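Local coordinates for protein ornithine decarboxylase (Entamoeba histolytica, PDB 4AIB) that probably catalyses the pyridoxal-phosphate-dependent decarboxylation of L-ornithine to putrescine, working as a homodimer in polyamine biosynthesis, at residues L26-F31 with H268-L273; K309-I314 with Q343-M348. All blocks are in the same frame, centred on the assembly; numbering follows the deposited sequence.

Interaction 1 of 2, residues L26-F31 with H268-L273; sequences LGFWIF and HLVSSL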
ATOM      1  N   LEU A  26     -18.654  -1.924   5.223  1.00 42.83           N
ATOM      2  CA  LEU A  26     -17.999  -1.324   4.061  1.00 42.37           C
ATOM      3  C   LEU A  26     -18.126  -2.205   2.817  1.00 41.80           C
ATOM      4  O   LEU A  26     -18.205  -1.702   1.696  1.00 41.95           O
ATOM      5  CB  LEU A  26     -16.523  -1.037   4.361  1.00 44.13           C
ATOM      6  CG  LEU A  26     -16.174  -0.090   5.519  1.00 44.80           C
ATOM      7  CD1 LEU A  26     -14.684  -0.149   5.821  1.00 43.62           C
ATOM      8  CD2 LEU A  26     -16.606   1.343   5.238  1.00 44.15           C
ATOM      9  N   GLY A  27     -18.151  -3.518   3.033  1.00 40.75           N
ATOM     10  CA  GLY A  27     -18.321  -4.486   1.953  1.00 39.43           C
ATOM     11  C   GLY A  27     -18.070  -5.912   2.400  1.00 37.71           C
ATOM     12  O   GLY A  27     -17.732  -6.159   3.560  1.00 37.50           O
ATOM     13  N   PHE A  28     -18.245  -6.853   1.475  1.00 36.34           N
ATOM     14  CA  PHE A  28     -17.957  -8.263   1.733  1.00 34.96           C
ATOM     15  C   PHE A  28     -17.467  -8.991   0.482  1.00 34.18           C
ATOM     16  O   PHE A  28     -17.801  -8.608  -0.642  1.00 34.99           O
ATOM     17  CB  PHE A  28     -19.171  -8.979   2.351  1.00 34.27           C
ATOM     18  CG  PHE A  28     -20.381  -9.029   1.457  1.00 32.23           C
ATOM     19  CD1 PHE A  28     -20.565 -10.084   0.567  1.00 31.94           C
ATOM     20  CD2 PHE A  28     -21.351  -8.033   1.520  1.00 31.86           C
ATOM     21  CE1 PHE A  28     -21.681 -10.136  -0.252  1.00 33.15           C
ATOM     22  CE2 PHE A  28     -22.471  -8.082   0.704  1.00 32.52           C
ATOM     23  CZ  PHE A  28     -22.638  -9.136  -0.181  1.00 32.58           C
ATOM     24  N   TRP A  29     -16.674 -10.039   0.692  1.00 32.19           N
ATOM     25  CA  TRP A  29     -16.114 -10.831  -0.401  1.00 30.19           C
ATOM     26  C   TRP A  29     -16.923 -12.068  -0.664  1.00 30.09           C
ATOM     27  O   TRP A  29     -17.471 -12.669   0.262  1.00 29.07           O
ATOM     28  CB  TRP A  29     -14.675 -11.222  -0.085  1.00 27.57           C
ATOM     29  CG  TRP A  29     -13.724 -10.052   0.016  1.00 27.22           C
ATOM     30  CD1 TRP A  29     -13.356  -9.353   1.164  1.00 27.95           C
ATOM     31  CD2 TRP A  29     -12.978  -9.410  -1.075  1.00 28.56           C
ATOM     32  NE1 TRP A  29     -12.463  -8.353   0.865  1.00 28.27           N
ATOM     33  CE2 TRP A  29     -12.193  -8.332  -0.457  1.00 27.98           C
ATOM     34  CE3 TRP A  29     -12.884  -9.611  -2.447  1.00 26.43           C
ATOM     35  CZ2 TRP A  29     -11.362  -7.508  -1.202  1.00 24.91           C
ATOM     36  CZ3 TRP A  29     -12.042  -8.772  -3.188  1.00 25.97           C
ATOM     37  CH2 TRP A  29     -11.301  -7.748  -2.579  1.00 23.83           C
ATOM     38  N   ILE A  30     -17.009 -12.458  -1.934  1.00 31.23           N
ATOM     39  CA  ILE A  30     -17.636 -13.722  -2.317  1.00 33.27           C
ATOM     40  C   ILE A  30     -16.582 -14.657  -2.907  1.00 33.78           C
ATOM     41  O   ILE A  30     -15.967 -14.349  -3.931  1.00 33.16           O
ATOM     42  CB  ILE A  30     -18.811 -13.528  -3.306  1.00 20.00           C
ATOM     43  CG1 ILE A  30     -19.948 -12.741  -2.642  1.00 20.00           C
ATOM     44  CG2 ILE A  30     -19.322 -14.877  -3.803  1.00 20.00           C
ATOM     45  CD1 ILE A  30     -21.078 -12.359  -3.579  1.00 20.00           C
ATOM     46  N   PHE A  31     -16.377 -15.794  -2.246  1.00 35.19           N
ATOM     47  CA  PHE A  31     -15.383 -16.770  -2.676  1.00 35.17           C
ATOM     48  C   PHE A  31     -15.957 -17.724  -3.723  1.00 35.58           C
ATOM     49  O   PHE A  31     -16.741 -18.623  -3.402  1.00 36.23           O
ATOM     50  CB  PHE A  31     -14.821 -17.536  -1.470  1.00 35.98           C
ATOM     51  CG  PHE A  31     -13.682 -18.459  -1.808  1.00 39.43           C
ATOM     52  CD1 PHE A  31     -12.504 -17.965  -2.361  1.00 41.35           C
ATOM     53  CD2 PHE A  31     -13.781 -19.823  -1.559  1.00 39.99           C
ATOM     54  CE1 PHE A  31     -11.453 -18.815  -2.670  1.00 41.88           C
ATOM     55  CE2 PHE A  31     -12.732 -20.678  -1.865  1.00 41.04           C
ATOM     56  CZ  PHE A  31     -11.567 -20.173  -2.421  1.00 41.81           C
ATOM     57  N   HIS A 268     -15.000 -12.037  -5.423  1.00 21.51           N
ATOM     58  CA  HIS A 268     -15.869 -10.987  -5.935  1.00 19.79           C
ATOM     59  C   HIS A 268     -16.183 -10.029  -4.827  1.00 20.74           C
ATOM     60  O   HIS A 268     -16.700 -10.426  -3.779  1.00 20.30           O
ATOM     61  CB  HIS A 268     -17.150 -11.575  -6.517  1.00 18.55           C
ATOM     62  CG  HIS A 268     -16.915 -12.626  -7.578  1.00 19.21           C
ATOM     63  ND1 HIS A 268     -16.471 -12.322  -8.810  1.00 18.19           N
ATOM     64  CD2 HIS A 268     -17.084 -14.009  -7.550  1.00 18.98           C
ATOM     65  CE1 HIS A 268     -16.357 -13.451  -9.536  1.00 19.76           C
ATOM     66  NE2 HIS A 268     -16.733 -14.482  -8.763  1.00 19.78           N
ATOM     67  N   LEU A 269     -15.858  -8.758  -5.041  1.00 20.98           N
ATOM     68  CA  LEU A 269     -16.086  -7.721  -4.040  1.00 18.91           C
ATOM     69  C   LEU A 269     -17.481  -7.118  -4.191  1.00 21.59           C
ATOM     70  O   LEU A 269     -17.884  -6.752  -5.296  1.00 22.31           O
ATOM     71  CB  LEU A 269     -15.010  -6.634  -4.146  1.00 11.90           C
ATOM     72  CG  LEU A 269     -15.010  -5.479  -3.136  1.00  9.98           C
ATOM     73  CD1 LEU A 269     -14.679  -5.959  -1.730  1.00  8.08           C
ATOM     74  CD2 LEU A 269     -14.033  -4.398  -3.571  1.00  6.50           C
ATOM     75  N   VAL A 270     -18.211  -7.034  -3.079  1.00 22.51           N
ATOM     76  CA  VAL A 270     -19.540  -6.415  -3.054  1.00 21.40           C
ATOM     77  C   VAL A 270     -19.542  -5.258  -2.055  1.00 23.38           C
ATOM     78  O   VAL A 270     -19.750  -5.455  -0.857  1.00 23.88           O
ATOM     79  CB  VAL A 270     -20.657  -7.421  -2.692  1.00 21.85           C
ATOM     80  CG1 VAL A 270     -22.029  -6.805  -2.927  1.00 21.16           C
ATOM     81  CG2 VAL A 270     -20.519  -8.704  -3.496  1.00 20.68           C
ATOM     82  N   SER A 271     -19.317  -4.050  -2.559  1.00 26.17           N
ATOM     83  CA  SER A 271     -19.144  -2.881  -1.701  1.00 27.12           C
ATOM     84  C   SER A 271     -20.419  -2.052  -1.541  1.00 27.04           C
ATOM     85  O   SER A 271     -21.299  -2.070  -2.401  1.00 25.87           O
ATOM     86  CB  SER A 271     -17.990  -2.019  -2.216  1.00 26.87           C
ATOM     87  OG  SER A 271     -16.795  -2.781  -2.284  1.00 31.53           O
ATOM     88  N   SER A 272     -20.508  -1.338  -0.422  1.00 27.10           N
ATOM     89  CA  SER A 272     -21.659  -0.495  -0.114  1.00 28.39           C
ATOM     90  C   SER A 272     -21.325   0.978  -0.333  1.00 29.80           C
ATOM     91  O   SER A 272     -20.153   1.346  -0.421  1.00 31.72           O
ATOM     92  CB  SER A 272     -22.104  -0.718   1.331  1.00 26.31           C
ATOM     93  OG  SER A 272     -21.063  -0.381   2.232  1.00 25.01           O
ATOM     94  N   LEU A 273     -22.360   1.813  -0.406  1.00 28.65           N
ATOM     95  CA  LEU A 273     -22.184   3.249  -0.612  1.00 27.58           C
ATOM     96  C   LEU A 273     -22.480   4.051   0.651  1.00 27.67           C
ATOM     97  O   LEU A 273     -23.500   3.838   1.310  1.00 28.73           O
ATOM     98  CB  LEU A 273     -23.064   3.743  -1.763  1.00 25.20           C
ATOM     99  CG  LEU A 273     -22.776   3.214  -3.171  1.00 24.84           C
ATOM    100  CD1 LEU A 273     -23.918   3.577  -4.105  1.00 23.91           C
ATOM    101  CD2 LEU A 273     -21.451   3.740  -3.707  1.00 19.49           C
TER
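The carbonyl oxygen of His268 is met by two groups of the facing strand: Ile30 N donates to His268 O over 2.8 Å, and the CA-H of Trp29 leans on the same oxygen as a weaker contact. The exchange is returned by His268 N, which bonds to Ile30 O, so Ile30 and His268 form a hydrogen-bonded antiparallel pair. Phe28 and Val270 form the next such pair, with Val270 N hydrogen-bonded to Phe28 O at 2.9 Å, and beyond them Ser272 N reaches Leu26 O.

Two CH-pi contacts, one on each face of the pairing, add to these bonds. On the face of Phe28, Ile30, His268 and Val270, the Phe28 ring lies alongside Val270, whose CB sits over one ring face at 3.8 Å from the centroid. A chi1 of 63° places the Phe28 ring between its own backbone N and carbonyl carbon, which brings CZ to 3.6 Å from Val270 CB. Val270 CG2 turns to Ile30 CD1 at 3.7 Å, extending the apolar patch, and helix 6-16 covers it through Leu15, Phe11 and Ile16.

Here the strand close to the N-terminus joins the strand that leaves the pyridoxal-binding barrel, as in the beta domain of the alanine racemase-like, fold type III decarboxylases; 27-31 also pairs in parallel with 380-383, placing it between two partners. On the other face Trp29 and Leu269 share a non-hydrogen-bonded pair. Leu269 CD1 hangs over the middle of the indole six-membered ring, 3.6 Å from its centroid and only 11° off the normal, while Leu269 CB lies above the same face, out past the rim by Trp29 CZ3. The His268 imidazole is fixed from beyond the two strands, NE2 by Asp32 and ND1 by the backbone N of Asn359.

Interaction 2 of 2, residues K309-I314 with Q343-M348; sequences KSCECI and QELPEM
Gln343 opens the contact by stretching its amide across to the backbone of Cys311. CG stands roughly anti to the backbone N (chi1 -153°) and the chain stays extended beyond it, carrying OE1 to 2.7 Å from Cys311 N. The donor lies in the plane of the amide carbonyl and uses one lone pair of OE1, with an N-H...O angle of 156°. The other arm of the amide, NE2, lies beside Ser310, 3.6 Å from its CB.

Two residues on, Leu345 points toward the 309-314 segment and divides its branches. CD2 comes to 3.7 Å from Cys313 N and also packs against Cys313 CB, whereas CD1 faces the sulfur of Cys311 more loosely at 4.3 Å. The Cys311 side chain also touches Leu355, Phe357 and Ile329, and Ile329 is touched by Leu345 as well, so both belong to one hydrophobic cluster. Pro346 then brings its CG near Cys313 CB, at 4.3 Å.

Met348 finishes the walk beyond the strand. Its extended chi2 (178°) carries SD out to 3.6 Å from Cys313 SG and nearly as close to Cys313 CB, a sulfur-to-sulfur packing contact; Met348 N meanwhile is held by the hydroxyl of Tyr289.

The two backbones run in much the same direction, but even the nearest CA atoms, Cys313 CA and Leu345 CA, are 7.1 Å apart, too far for direct strand pairing. Each has its own neighbour instead: Gln343 and Leu345 bond to strand 324-330, and Glu312 bonds to Leu356 of strand 354-360. Side chains thus bridge two parts of a curled mixed sheet, an arrangement in keeping with the barrel-like beta domain of fold type III decarboxylases.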
ATOM      1  N   LYS A 309     -11.880  -0.924 -11.428  1.00 64.50           N
ATOM      2  CA  LYS A 309     -12.202  -1.668 -12.640  1.00 64.99           C
ATOM      3  C   LYS A 309     -13.714  -1.650 -12.883  1.00 64.93           C
ATOM      4  O   LYS A 309     -14.448  -0.951 -12.180  1.00 65.78           O
ATOM      5  CB  LYS A 309     -11.680  -3.107 -12.531  1.00 65.54           C
ATOM      6  CG  LYS A 309     -10.738  -3.531 -13.653  1.00 67.59           C
ATOM      7  CD  LYS A 309     -11.464  -3.880 -14.944  1.00 68.35           C
ATOM      8  CE  LYS A 309     -10.479  -4.190 -16.060  1.00 68.01           C
ATOM      9  NZ  LYS A 309     -11.162  -4.472 -17.352  1.00 69.25           N
ATOM     10  N   SER A 310     -14.170  -2.414 -13.875  1.00 62.89           N
ATOM     11  CA  SER A 310     -15.584  -2.472 -14.253  1.00 61.85           C
ATOM     12  C   SER A 310     -16.461  -3.080 -13.161  1.00 60.68           C
ATOM     13  O   SER A 310     -16.115  -4.105 -12.572  1.00 62.08           O
ATOM     14  CB  SER A 310     -15.759  -3.253 -15.558  1.00 62.70           C
ATOM     15  OG  SER A 310     -15.084  -2.619 -16.629  1.00 62.93           O
ATOM     16  N   CYS A 311     -17.595  -2.431 -12.903  1.00 58.02           N
ATOM     17  CA  CYS A 311     -18.549  -2.864 -11.882  1.00 56.93           C
ATOM     18  C   CYS A 311     -19.980  -2.560 -12.323  1.00 56.43           C
ATOM     19  O   CYS A 311     -20.196  -1.869 -13.319  1.00 56.34           O
ATOM     20  CB  CYS A 311     -18.261  -2.158 -10.559  1.00 56.56           C
ATOM     21  SG  CYS A 311     -18.683  -0.402 -10.560  1.00 56.42           S
ATOM     22  N   GLU A 312     -20.955  -3.064 -11.570  1.00 55.70           N
ATOM     23  CA  GLU A 312     -22.365  -2.796 -11.854  1.00 55.13           C
ATOM     24  C   GLU A 312     -23.206  -2.647 -10.583  1.00 53.77           C
ATOM     25  O   GLU A 312     -22.869  -3.194  -9.530  1.00 54.55           O
ATOM     26  CB  GLU A 312     -22.956  -3.870 -12.782  1.00 56.46           C
ATOM     27  CG  GLU A 312     -22.709  -5.307 -12.343  1.00 60.33           C
ATOM     28  CD  GLU A 312     -23.454  -6.319 -13.193  1.00 61.92           C
ATOM     29  OE1 GLU A 312     -23.014  -6.579 -14.333  1.00 63.04           O
ATOM     30  OE2 GLU A 312     -24.473  -6.865 -12.720  1.00 62.60           O
ATOM     31  N   CYS A 313     -24.294  -1.887 -10.691  1.00 52.79           N
ATOM     32  CA  CYS A 313     -25.212  -1.692  -9.575  1.00 51.10           C
ATOM     33  C   CYS A 313     -26.202  -2.850  -9.496  1.00 48.94           C
ATOM     34  O   CYS A 313     -27.160  -2.915 -10.268  1.00 48.21           O
ATOM     35  CB  CYS A 313     -25.946  -0.359  -9.703  1.00 51.40           C
ATOM     36  SG  CYS A 313     -27.132  -0.067  -8.374  1.00 53.25           S
ATOM     37  N   ILE A 314     -25.959  -3.746  -8.543  1.00 47.45           N
ATOM     38  CA  ILE A 314     -26.693  -5.008  -8.411  1.00 49.60           C
ATOM     39  C   ILE A 314     -28.098  -4.853  -7.816  1.00 50.71           C
ATOM     40  O   ILE A 314     -29.020  -5.595  -8.174  1.00 51.20           O
ATOM     41  CB  ILE A 314     -25.840  -6.041  -7.623  1.00 20.00           C
ATOM     42  CG1 ILE A 314     -25.134  -7.000  -8.583  1.00 20.00           C
ATOM     43  CG2 ILE A 314     -26.670  -6.857  -6.645  1.00 20.00           C
ATOM     44  CD1 ILE A 314     -24.100  -6.350  -9.471  1.00 20.00           C
ATOM     45  N   GLN A 343     -17.265   5.005 -14.414  1.00 57.58           N
ATOM     46  CA  GLN A 343     -18.166   4.156 -15.182  1.00 56.92           C
ATOM     47  C   GLN A 343     -19.566   4.740 -15.320  1.00 56.46           C
ATOM     48  O   GLN A 343     -20.002   5.549 -14.496  1.00 57.17           O
ATOM     49  CB  GLN A 343     -18.238   2.769 -14.539  1.00 57.93           C
ATOM     50  CG  GLN A 343     -18.565   1.642 -15.505  1.00 61.41           C
ATOM     51  CD  GLN A 343     -18.259   0.273 -14.929  1.00 64.36           C
ATOM     52  OE1 GLN A 343     -18.008   0.133 -13.733  1.00 66.94           O
ATOM     53  NE2 GLN A 343     -18.276  -0.745 -15.782  1.00 65.53           N
ATOM     54  N   GLU A 344     -20.249   4.316 -16.381  1.00 54.80           N
ATOM     55  CA  GLU A 344     -21.640   4.659 -16.644  1.00 52.62           C
ATOM     56  C   GLU A 344     -22.540   3.864 -15.697  1.00 49.50           C
ATOM     57  O   GLU A 344     -22.587   2.633 -15.761  1.00 49.01           O
ATOM     58  CB  GLU A 344     -21.973   4.338 -18.106  1.00 56.01           C
ATOM     59  CG  GLU A 344     -23.338   4.807 -18.586  1.00 59.11           C
ATOM     60  CD  GLU A 344     -23.326   6.196 -19.204  1.00 61.99           C
ATOM     61  OE1 GLU A 344     -22.482   7.037 -18.819  1.00 61.79           O
ATOM     62  OE2 GLU A 344     -24.179   6.450 -20.081  1.00 64.19           O
ATOM     63  N   LEU A 345     -23.242   4.574 -14.815  1.00 46.22           N
ATOM     64  CA  LEU A 345     -24.090   3.947 -13.799  1.00 41.73           C
ATOM     65  C   LEU A 345     -25.383   4.726 -13.551  1.00 39.60           C
ATOM     66  O   LEU A 345     -25.396   5.952 -13.663  1.00 38.45           O
ATOM     67  CB  LEU A 345     -23.321   3.800 -12.480  1.00 39.89           C
ATOM     68  CG  LEU A 345     -22.361   2.618 -12.325  1.00 38.81           C
ATOM     69  CD1 LEU A 345     -21.356   2.901 -11.221  1.00 38.38           C
ATOM     70  CD2 LEU A 345     -23.113   1.324 -12.048  1.00 38.88           C
ATOM     71  N   PRO A 346     -26.477   4.018 -13.201  1.00 39.06           N
ATOM     72  CA  PRO A 346     -27.722   4.710 -12.856  1.00 38.91           C
ATOM     73  C   PRO A 346     -27.592   5.447 -11.523  1.00 40.70           C
ATOM     74  O   PRO A 346     -26.703   5.125 -10.730  1.00 42.30           O
ATOM     75  CB  PRO A 346     -28.735   3.569 -12.737  1.00 37.88           C
ATOM     76  CG  PRO A 346     -27.920   2.375 -12.376  1.00 36.59           C
ATOM     77  CD  PRO A 346     -26.613   2.552 -13.092  1.00 37.97           C
ATOM     78  N   GLU A 347     -28.460   6.429 -11.288  1.00 41.71           N
ATOM     79  CA  GLU A 347     -28.447   7.187 -10.038  1.00 42.78           C
ATOM     80  C   GLU A 347     -28.711   6.259  -8.855  1.00 42.29           C
ATOM     81  O   GLU A 347     -29.705   5.529  -8.835  1.00 42.76           O
ATOM     82  CB  GLU A 347     -29.471   8.326 -10.070  1.00 45.02           C
ATOM     83  CG  GLU A 347     -29.326   9.324  -8.927  1.00 47.41           C
ATOM     84  CD  GLU A 347     -30.454  10.340  -8.871  1.00 48.08           C
ATOM     85  OE1 GLU A 347     -31.615   9.973  -9.155  1.00 47.92           O
ATOM     86  OE2 GLU A 347     -30.178  11.509  -8.528  1.00 47.60           O
ATOM     87  N   MET A 348     -27.806   6.290  -7.882  1.00 41.78           N
ATOM     88  CA  MET A 348     -27.865   5.387  -6.738  1.00 41.37           C
ATOM     89  C   MET A 348     -28.140   6.124  -5.431  1.00 42.69           C
ATOM     90  O   MET A 348     -27.852   7.315  -5.306  1.00 43.41           O
ATOM     91  CB  MET A 348     -26.571   4.577  -6.630  1.00 40.91           C
ATOM     92  CG  MET A 348     -26.379   3.565  -7.748  1.00 40.56           C
ATOM     93  SD  MET A 348     -24.824   2.659  -7.645  1.00 44.50           S
ATOM     94  CE  MET A 348     -23.650   3.898  -8.190  1.00 44.43           C
TER

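Interactions 1 and 2 show how distant parts of a chain build one beta domain: their centres lie about 14 Å apart and both reach the same mixed sheet, set apart from the parallel strands of the pyridoxal-binding barrel. They follow in series. Interaction 1 spans the whole barrel sequence, bringing the early strand 27-31 to strand 267-281, and is complete before the shorter-range interaction 2 begins. Strand 354-360 connects the two, pairing with 267-281 as well as with 312-313, and helix 6-16 is touched by residues of both. They also meet directly, Leu273 CD1 lying 3.8 Å from Met348 SD, so the end of segment 268-273 packs directly on the end of segment 343-348.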